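Local coordinates for protein endolysin (Clostridium phage phictp1, PDB 5A6S) that probably binds the clostridial cell wall through this truncated C-terminal domain, so directing the phage lysin to the peptidoglycan that it degrades during host lysis, at residues 4-9 / 28-33. The protein carries 1 engineered substitution. Numbering follows the deposited sequence.
Sequences LVVYND and INNARK
Tyr7 and Asn29 form a parallel beta bridge with side chains on the same face of the sheet, ring against backbone and amide. From CB, the Tyr7 side chain leaves between its backbone N and carbonyl carbon (chi1 62°), which lays the ring alongside 28-29. CG and CD2 pass near Ile28 O; CE2 lies by Ile28 C, CE1 by Asn29 ND2; CZ sits beside Asn29 N at 3.5 Å. Asn29 CA stands over one ring face, a CH-pi contact 3.9 Å from the centroid. At the tip, OH touches Asn29 CB and holds two waters in the ring plane, one shared with Arg32 NH1, the other with Asn29 ND2. The Arg32 guanidinium lies flat over Asn29 CB, while its NE and NH2 form salt bridges with an acidic side chain on the chain of another protein.

Asn29 uses both amide ends: ND2 gives a nearly straight bond (164°), in its own amide plane but 31° out of the carboxylate plane, to the anti side of Asp9 OD1, 2.8 Å away, and OD1 accepts from Ala31 N in an Asx turn. Beyond it, Asn30 ND2 reaches Asn8 OD1 at 2.9 Å and also bonds to Gln51 O. On the reverse face Val6 CG2 meets Ile28 CG2 at 3.8 Å, and Leu4 packs on the same methyl.

Backbone bonds Ile28 N to Val5 O, Tyr7 N to Ile28 O and Asn30 N to Tyr7 O fix the parallel register. Helix 11-23 connects the two strands, completing a beta-alpha-beta crossover at one border of the parallel 2-1-3-4 sheet of this alpha/beta domain.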
ATOM      1  N   LEU B   4      -4.373   8.010 -15.053  1.00 22.64           N
ATOM      2  CA  LEU B   4      -3.817   8.472 -13.796  1.00 22.91           C
ATOM      3  C   LEU B   4      -4.743   8.040 -12.645  1.00 22.82           C
ATOM      4  O   LEU B   4      -5.969   8.052 -12.786  1.00 24.80           O
ATOM      5  CB  LEU B   4      -3.719  10.003 -13.828  1.00 23.43           C
ATOM      6  CG  LEU B   4      -3.135  10.745 -12.680  1.00 21.50           C
ATOM      7  CD1 LEU B   4      -1.695  10.371 -12.406  1.00 20.73           C
ATOM      8  CD2 LEU B   4      -3.213  12.240 -12.955  1.00 23.89           C
ATOM      9  N   VAL B   5      -4.130   7.653 -11.514  1.00 21.18           N
ATOM     10  CA  VAL B   5      -4.844   7.255 -10.330  1.00 19.64           C
ATOM     11  C   VAL B   5      -4.556   8.207  -9.184  1.00 20.08           C
ATOM     12  O   VAL B   5      -3.436   8.390  -8.744  1.00 22.10           O
ATOM     13  CB  VAL B   5      -4.509   5.815  -9.938  1.00 19.71           C
ATOM     14  CG1 VAL B   5      -5.449   5.344  -8.843  1.00 21.49           C
ATOM     15  CG2 VAL B   5      -4.619   4.890 -11.141  1.00 20.31           C
ATOM     16  N   VAL B   6      -5.636   8.759  -8.645  1.00 20.16           N
ATOM     17  CA  VAL B   6      -5.640   9.692  -7.508  1.00 19.78           C
ATOM     18  C   VAL B   6      -6.119   8.975  -6.235  1.00 17.51           C
ATOM     19  O   VAL B   6      -7.063   8.158  -6.247  1.00 20.08           O
ATOM     20  CB  VAL B   6      -6.611  10.897  -7.735  1.00 23.93           C
ATOM     21  CG1 VAL B   6      -6.340  12.017  -6.731  1.00 22.84           C
ATOM     22  CG2 VAL B   6      -6.459  11.466  -9.111  1.00 28.43           C
ATOM     23  N   TYR B   7      -5.436   9.272  -5.160  1.00 19.60           N
ATOM     24  CA  TYR B   7      -5.721   8.750  -3.821  1.00 19.72           C
ATOM     25  C   TYR B   7      -5.603   9.900  -2.808  1.00 18.98           C
ATOM     26  O   TYR B   7      -4.876  10.857  -3.037  1.00 21.25           O
ATOM     27  CB  TYR B   7      -4.745   7.632  -3.480  1.00 18.57           C
ATOM     28  CG  TYR B   7      -3.348   8.103  -3.442  1.00 19.61           C
ATOM     29  CD1 TYR B   7      -2.803   8.626  -2.291  1.00 17.69           C
ATOM     30  CD2 TYR B   7      -2.561   8.116  -4.587  1.00 18.79           C
ATOM     31  CE1 TYR B   7      -1.517   9.057  -2.278  1.00 18.24           C
ATOM     32  CE2 TYR B   7      -1.282   8.562  -4.575  1.00 17.47           C
ATOM     33  CZ  TYR B   7      -0.751   9.033  -3.455  1.00 17.40           C
ATOM     34  OH  TYR B   7       0.502   9.502  -3.463  1.00 21.40           O
ATOM     35  N   ASN B   8      -6.317   9.764  -1.688  1.00 21.79           N
ATOM     36  CA  ASN B   8      -6.030  10.569  -0.503  1.00 21.74           C
ATOM     37  C   ASN B   8      -5.043   9.839   0.425  1.00 22.96           C
ATOM     38  O   ASN B   8      -4.989   8.598   0.431  1.00 21.19           O
ATOM     39  CB  ASN B   8      -7.356  10.839   0.241  1.00 23.58           C
ATOM     40  CG  ASN B   8      -8.324  11.644  -0.602  1.00 23.13           C
ATOM     41  OD1 ASN B   8      -8.156  12.863  -0.796  1.00 26.05           O
ATOM     42  ND2 ASN B   8      -9.295  10.985  -1.116  1.00 24.25           N
ATOM     43  N   ASP B   9      -4.252  10.594   1.169  1.00 22.81           N
ATOM     44  CA  ASP B   9      -3.349  10.038   2.197  1.00 22.90           C
ATOM     45  C   ASP B   9      -3.999   8.883   2.914  1.00 23.88           C
ATOM     46  O   ASP B   9      -5.154   8.987   3.363  1.00 22.44           O
ATOM     47  CB  ASP B   9      -3.124  11.066   3.295  1.00 24.76           C
ATOM     48  CG  ASP B   9      -2.100  12.103   2.988  1.00 27.10           C
ATOM     49  OD1 ASP B   9      -1.267  12.018   2.057  1.00 24.52           O
ATOM     50  OD2 ASP B   9      -2.094  13.055   3.799  1.00 26.83           O
ATOM     51  N   ILE B  28      -1.209   9.946  -8.188  1.00 18.26           N
ATOM     52  CA  ILE B  28      -0.959  11.241  -7.641  1.00 18.87           C
ATOM     53  C   ILE B  28      -1.789  11.393  -6.353  1.00 17.16           C
ATOM     54  O   ILE B  28      -2.966  10.972  -6.296  1.00 19.97           O
ATOM     55  CB  ILE B  28      -1.293  12.360  -8.678  1.00 21.67           C
ATOM     56  CG1 ILE B  28      -0.919  13.736  -8.138  1.00 21.84           C
ATOM     57  CG2 ILE B  28      -2.754  12.235  -9.008  1.00 21.50           C
ATOM     58  CD1 ILE B  28      -0.837  14.922  -9.142  1.00 23.21           C
ATOM     59  N   ASN B  29      -1.150  11.993  -5.355  1.00 15.71           N
ATOM     60  CA  ASN B  29      -1.794  12.404  -4.110  1.00 19.65           C
ATOM     61  C   ASN B  29      -2.770  13.564  -4.423  1.00 19.69           C
ATOM     62  O   ASN B  29      -2.353  14.561  -4.959  1.00 20.80           O
ATOM     63  CB  ASN B  29      -0.782  12.805  -3.080  1.00 19.23           C
ATOM     64  CG  ASN B  29      -1.387  12.902  -1.661  1.00 23.34           C
ATOM     65  OD1 ASN B  29      -2.488  13.504  -1.447  1.00 20.45           O
ATOM     66  ND2 ASN B  29      -0.673  12.333  -0.711  1.00 22.74           N
ATOM     67  N   ASN B  30      -4.037  13.323  -4.158  1.00 20.25           N
ATOM     68  CA  ASN B  30      -5.118  14.332  -4.193  1.00 24.52           C
ATOM     69  C   ASN B  30      -4.828  15.688  -3.567  1.00 25.25           C
ATOM     70  O   ASN B  30      -5.401  16.668  -4.024  1.00 25.94           O
ATOM     71  CB  ASN B  30      -6.404  13.777  -3.548  1.00 24.61           C
ATOM     72  CG  ASN B  30      -7.715  14.530  -4.015  1.00 28.55           C
ATOM     73  OD1 ASN B  30      -7.832  15.090  -5.122  1.00 30.95           O
ATOM     74  ND2 ASN B  30      -8.703  14.484  -3.161  1.00 23.50           N
ATOM     75  N   ALA B  31      -3.937  15.772  -2.600  1.00 24.70           N
ATOM     76  CA  ALA B  31      -3.536  17.067  -2.019  1.00 26.56           C
ATOM     77  C   ALA B  31      -2.679  17.920  -2.953  1.00 26.27           C
ATOM     78  O   ALA B  31      -2.526  19.123  -2.733  1.00 25.13           O
ATOM     79  CB  ALA B  31      -2.816  16.857  -0.702  1.00 27.27           C
ATOM     80  N   ARG B  32      -2.183  17.342  -4.053  1.00 23.96           N
ATOM     81  CA  ARG B  32      -1.309  18.035  -4.914  1.00 21.41           C
ATOM     82  C   ARG B  32      -2.125  18.825  -5.924  1.00 22.84           C
ATOM     83  O   ARG B  32      -3.041  18.308  -6.552  1.00 25.03           O
ATOM     84  CB  ARG B  32      -0.338  17.078  -5.649  1.00 20.92           C
ATOM     85  CG  ARG B  32       0.699  16.470  -4.734  1.00 20.92           C
ATOM     86  CD  ARG B  32       1.385  15.261  -5.441  1.00 18.71           C
ATOM     87  NE  ARG B  32       2.105  14.514  -4.495  1.00 18.58           N
ATOM     88  CZ  ARG B  32       2.383  13.225  -4.640  1.00 19.12           C
ATOM     89  NH1 ARG B  32       2.076  12.575  -5.747  1.00 19.70           N
ATOM     90  NH2 ARG B  32       2.982  12.607  -3.666  1.00 20.37           N
ATOM     91  N   LYS B  33      -1.778  20.099  -6.057  1.00 26.17           N
ATOM     92  CA  LYS B  33      -2.521  20.993  -6.965  1.00 30.22           C
ATOM     93  C   LYS B  33      -2.027  20.741  -8.413  1.00 26.65           C
ATOM     94  O   LYS B  33      -0.944  21.140  -8.788  1.00 33.19           O
ATOM     95  CB  LYS B  33      -2.323  22.440  -6.532  1.00 36.50           C
ATOM     96  CG  LYS B  33      -3.339  23.388  -7.150  1.00 51.67           C
ATOM     97  CD  LYS B  33      -2.886  24.859  -7.045  1.00 59.83           C
ATOM     98  CE  LYS B  33      -2.184  25.359  -8.321  1.00 65.04           C
ATOM     99  NZ  LYS B  33      -3.171  25.708  -9.388  1.00 67.45           N
TER
HETATM  100  O   HOH W   1       2.055   9.611  -5.622  1.00 18.51           O
HETATM  101  O   HOH W   2       1.690  10.364  -0.911  1.00 21.81           O
HETATM  102  O   HOH W   3      -4.159  13.416   0.616  1.00 21.98           O